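Local coordinates for protein type III secretion T3S chaperone (Chlamydia trachomatis, PDB 3K29) that probably acts as a YscO-like chaperone of the type III secretion apparatus and folds as a long helical hairpin, at residues E37-R40 and E41-E45; R126-K129 and E130-M133. All blocks are in the same frame, centred on the assembly; numbering follows the deposited sequence.

How the contacts relate
Two long antiparallel helices make up nearly the whole chain, and each contact samples one of them. From the N terminus, helix 8-66 carries contact 1 (residues 37-45), within a predicted coiled coil; the chain then turns and returns along helix 70-160, where contact 2 (residues 126-133) sits opposite the beginning of the first helix. The contacts therefore run in series, neither nested nor crossing, and each closes only single helical turns. Their centres lie 52 Å apart, on opposite sides of the chain's centre. Contact 1 faces Gln97 and Lys98 of the second helix, whereas contact 2 meets Tyr5, Glu8 and Leu11 near the N terminus.

Contact 1 of 2, residues E37-R40 and E41-E45; sequences EKLR and ERESE
Glu41, Arg42, Glu43 and Ser44 each give their backbone N-H to the carbonyl four residues earlier, the regular i to i+4 pattern of an alpha helix. The bond from Arg42 N to Lys38 O is 3.0 Å long, and that from Ser44 N to Arg40 O is 2.9 Å.

Van der Waals contact on this turn joins Leu39 and Glu43. With CG beside its backbone N (chi1 -82°) and the chain extended beyond it, Glu43 runs back over the preceding turn. Its carboxylate oxygen OE2 rests against the leucine methyl, 3.8 Å from Leu39 CD1, and its CG lies 3.4 Å from Leu39 O. Leu39 also touches Gln97 and Lys98 of helix 70-160, and Glu43 OE2 makes a long, weak ion pair with Lys98. One turn thus presents a leucine and an acid to the other helix of the hairpin, within a predicted coiled coil. Arg42 CG, beside its own backbone N, passes 3.2 Å from Lys38 O; beyond it the chain bends twice. The Arg42 side chain also touches Gln97.

Charged groups dominate the rest. Glu37 OE1 and Glu41 OE1 stand 4.0 Å apart, their carboxylate planes turned by 49°. The Arg40 guanidinium folds back so that Glu37 CA lies over one face, and its NH2 forms a salt bridge with Glu33; Lys38 similarly pairs with Glu35. The two neighbouring carboxylates would be expected to repel each other, and proximity of this kind may raise the proton affinity of one or both acids, though solvent exposure should keep the effect small.

Contact 2 of 2, residues R126-K129 and E130-M133; sequences RLHK and EEWM
Arg126 to Met133 form a continuous piece of alpha helix, in which Glu130, Glu131, Trp132 and Met133 donate their N-H groups to the carbonyls of Arg126, Leu127, His128 and Lys129. Beside the first of these backbone bonds, the side chains of Arg126 and Glu130 point the same way and join in a salt bridge: NH1 donates to OE1 over 3.0 Å, at 165°. The oxygen lies in the guanidinium plane, yet the donor meets the carboxylate from above its own plane, the two planes being 68° apart. Arg126 NE has a second acidic partner, Glu123, giving the guanidinium two carboxylates along one side of the helix.

Such an i to i+4 Arg-Glu pair is a familiar feature of long charged helices, here on the returning arm of the helical hairpin. Leu127 spreads its two methyls against the acids of the next turn: Leu127 CD1 lies 3.6 Å from Glu130 OE2, and CD2 lies 3.8 Å from Glu131 OE2. Glu131 extends back beside His128, its OE1 3.6 Å from ND1, with ring and carboxylate turned by only 25°. On another side of the helix, Trp132 swings its CG anti to the backbone N and presents a ring edge to Lys129 O, CE3 lying 3.8 Å away. The indole also meets the ring of Tyr5, while Lys129 NZ forms a salt bridge with Glu8.

Contact 1 of 2, residues E37-R40 and E41-E45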
# COMPACT_ATOMS: atom_id res chain seq x y z
N GLU A 37 -3.45 10.43 11.96
CA GLU A 37 -4.26 11.52 12.47
C GLU A 37 -4.72 11.26 13.93
O GLU A 37 -4.72 12.19 14.75
CB GLU A 37 -5.46 11.72 11.54
CG GLU A 37 -6.00 13.14 11.48
CD GLU A 37 -6.72 13.54 12.77
OE1 GLU A 37 -7.27 12.62 13.43
OE2 GLU A 37 -6.74 14.75 13.12
N LYS A 38 -5.11 10.02 14.25
CA LYS A 38 -5.49 9.67 15.64
C LYS A 38 -4.29 9.74 16.54
O LYS A 38 -4.42 10.17 17.67
CB LYS A 38 -6.15 8.30 15.77
CG LYS A 38 -7.51 8.16 15.07
CD LYS A 38 -7.89 6.68 14.79
CE LYS A 38 -8.10 5.86 16.09
NZ LYS A 38 -8.11 4.38 15.82
N LEU A 39 -3.11 9.35 16.04
CA LEU A 39 -1.87 9.52 16.81
C LEU A 39 -1.60 10.99 17.16
O LEU A 39 -1.20 11.29 18.30
CB LEU A 39 -0.64 8.91 16.11
CG LEU A 39 0.70 8.97 16.87
CD1 LEU A 39 0.62 8.30 18.22
CD2 LEU A 39 1.89 8.37 16.07
N ARG A 40 -1.79 11.88 16.19
CA ARG A 40 -1.62 13.31 16.43
C ARG A 40 -2.60 13.84 17.48
O ARG A 40 -2.20 14.63 18.33
CB ARG A 40 -1.67 14.10 15.11
CG ARG A 40 -0.37 14.00 14.29
CD ARG A 40 -0.33 14.99 13.08
NE ARG A 40 -1.43 14.79 12.13
CZ ARG A 40 -1.45 13.91 11.12
NH1 ARG A 40 -0.43 13.10 10.88
NH2 ARG A 40 -2.52 13.84 10.34
N GLU A 41 -3.86 13.40 17.44
CA GLU A 41 -4.82 13.77 18.47
C GLU A 41 -4.42 13.29 19.87
O GLU A 41 -4.49 14.07 20.83
CB GLU A 41 -6.20 13.22 18.15
CG GLU A 41 -7.04 14.17 17.34
CD GLU A 41 -8.53 13.96 17.55
OE1 GLU A 41 -9.09 12.97 17.00
OE2 GLU A 41 -9.14 14.80 18.24
N ARG A 42 -3.97 12.03 19.98
CA ARG A 42 -3.45 11.51 21.25
C ARG A 42 -2.28 12.31 21.75
O ARG A 42 -2.20 12.63 22.91
CB ARG A 42 -3.07 10.03 21.15
CG ARG A 42 -4.22 9.13 20.67
CD ARG A 42 -5.22 8.75 21.75
NE ARG A 42 -5.75 9.86 22.52
CZ ARG A 42 -6.76 10.66 22.15
NH1 ARG A 42 -7.36 10.47 20.97
NH2 ARG A 42 -7.16 11.66 22.96
N GLU A 43 -1.36 12.62 20.86
CA GLU A 43 -0.15 13.37 21.23
C GLU A 43 -0.50 14.79 21.64
O GLU A 43 0.14 15.38 22.51
CB GLU A 43 0.84 13.32 20.07
CG GLU A 43 1.62 12.02 20.09
CD GLU A 43 2.42 11.76 18.82
OE1 GLU A 43 2.16 12.42 17.81
OE2 GLU A 43 3.29 10.87 18.83
N SER A 44 -1.57 15.31 21.07
CA SER A 44 -2.04 16.66 21.38
C SER A 44 -2.62 16.66 22.80
O SER A 44 -2.26 17.49 23.66
CB SER A 44 -3.09 17.06 20.37
OG SER A 44 -3.85 18.14 20.85
N GLU A 45 -3.46 15.67 23.06
CA GLU A 45 -4.06 15.56 24.39
C GLU A 45 -3.01 15.31 25.44
O GLU A 45 -3.09 15.84 26.57
CB GLU A 45 -5.15 14.46 24.39
CG GLU A 45 -6.42 14.89 23.65
CD GLU A 45 -6.99 16.23 24.16
OE1 GLU A 45 -7.02 16.44 25.39
OE2 GLU A 45 -7.41 17.07 23.33

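Contact 2 of 2, residues R126-K129 and E130-M133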
# COMPACT_ATOMS: atom_id res chain seq x y z
N ARG A 126 1.19 -11.17 -20.32
CA ARG A 126 1.30 -10.26 -21.45
C ARG A 126 2.45 -10.74 -22.39
O ARG A 126 2.29 -10.80 -23.61
CB ARG A 126 1.51 -8.81 -20.97
CG ARG A 126 1.29 -7.74 -22.06
CD ARG A 126 2.22 -6.53 -21.89
NE ARG A 126 3.63 -6.94 -21.82
CZ ARG A 126 4.39 -7.22 -22.88
NH1 ARG A 126 3.91 -7.13 -24.12
NH2 ARG A 126 5.65 -7.61 -22.70
N LEU A 127 3.58 -11.12 -21.80
CA LEU A 127 4.71 -11.59 -22.58
C LEU A 127 4.34 -12.86 -23.35
O LEU A 127 4.77 -13.04 -24.51
CB LEU A 127 5.94 -11.83 -21.70
CG LEU A 127 7.24 -11.93 -22.51
CD1 LEU A 127 7.64 -10.58 -23.14
CD2 LEU A 127 8.39 -12.49 -21.69
N HIS A 128 3.57 -13.75 -22.72
CA HIS A 128 3.18 -14.99 -23.40
C HIS A 128 2.19 -14.75 -24.54
O HIS A 128 2.18 -15.51 -25.51
CB HIS A 128 2.64 -16.06 -22.45
CG HIS A 128 3.63 -16.54 -21.45
ND1 HIS A 128 4.98 -16.35 -21.58
CD2 HIS A 128 3.46 -17.22 -20.28
CE1 HIS A 128 5.61 -16.87 -20.55
NE2 HIS A 128 4.71 -17.41 -19.74
N LYS A 129 1.34 -13.72 -24.41
CA LYS A 129 0.45 -13.27 -25.50
C LYS A 129 1.25 -12.74 -26.68
O LYS A 129 0.93 -12.99 -27.85
CB LYS A 129 -0.50 -12.18 -25.00
CG LYS A 129 -1.06 -11.36 -26.11
CD LYS A 129 -2.45 -10.96 -25.81
CE LYS A 129 -3.02 -10.25 -26.98
NZ LYS A 129 -4.05 -9.34 -26.46
N GLU A 130 2.28 -11.97 -26.35
CA GLU A 130 3.18 -11.46 -27.34
C GLU A 130 3.85 -12.60 -28.09
O GLU A 130 3.91 -12.59 -29.32
CB GLU A 130 4.23 -10.59 -26.67
CG GLU A 130 4.87 -9.63 -27.59
CD GLU A 130 5.74 -8.65 -26.83
OE1 GLU A 130 5.36 -7.46 -26.78
OE2 GLU A 130 6.78 -9.09 -26.27
N GLU A 131 4.34 -13.59 -27.35
CA GLU A 131 5.05 -14.71 -27.98
C GLU A 131 4.12 -15.67 -28.71
O GLU A 131 4.52 -16.26 -29.70
CB GLU A 131 5.92 -15.46 -26.98
CG GLU A 131 7.01 -14.61 -26.39
CD GLU A 131 7.59 -15.22 -25.14
OE1 GLU A 131 6.92 -16.12 -24.58
OE2 GLU A 131 8.70 -14.80 -24.73
N TRP A 132 2.88 -15.82 -28.22
CA TRP A 132 1.87 -16.60 -28.95
C TRP A 132 1.57 -15.93 -30.29
O TRP A 132 1.57 -16.58 -31.33
CB TRP A 132 0.57 -16.75 -28.15
CG TRP A 132 -0.58 -17.18 -29.03
CD1 TRP A 132 -0.94 -18.47 -29.33
CD2 TRP A 132 -1.49 -16.32 -29.76
NE1 TRP A 132 -2.00 -18.46 -30.20
CE2 TRP A 132 -2.36 -17.16 -30.48
CE3 TRP A 132 -1.63 -14.91 -29.86
CZ2 TRP A 132 -3.40 -16.65 -31.29
CZ3 TRP A 132 -2.64 -14.39 -30.69
CH2 TRP A 132 -3.53 -15.27 -31.38
N MSE A 133 1.34 -14.62 -30.24
CA MSE A 133 0.94 -13.85 -31.40
C MSE A 133 2.04 -13.84 -32.49
O MSE A 133 1.73 -13.96 -33.67
CB MSE A 133 0.51 -12.45 -30.93
CG MSE A 133 0.34 -11.37 -31.95
SE MSE A 133 0.24 -9.66 -30.98
CE MSE A 133 2.16 -9.29 -30.61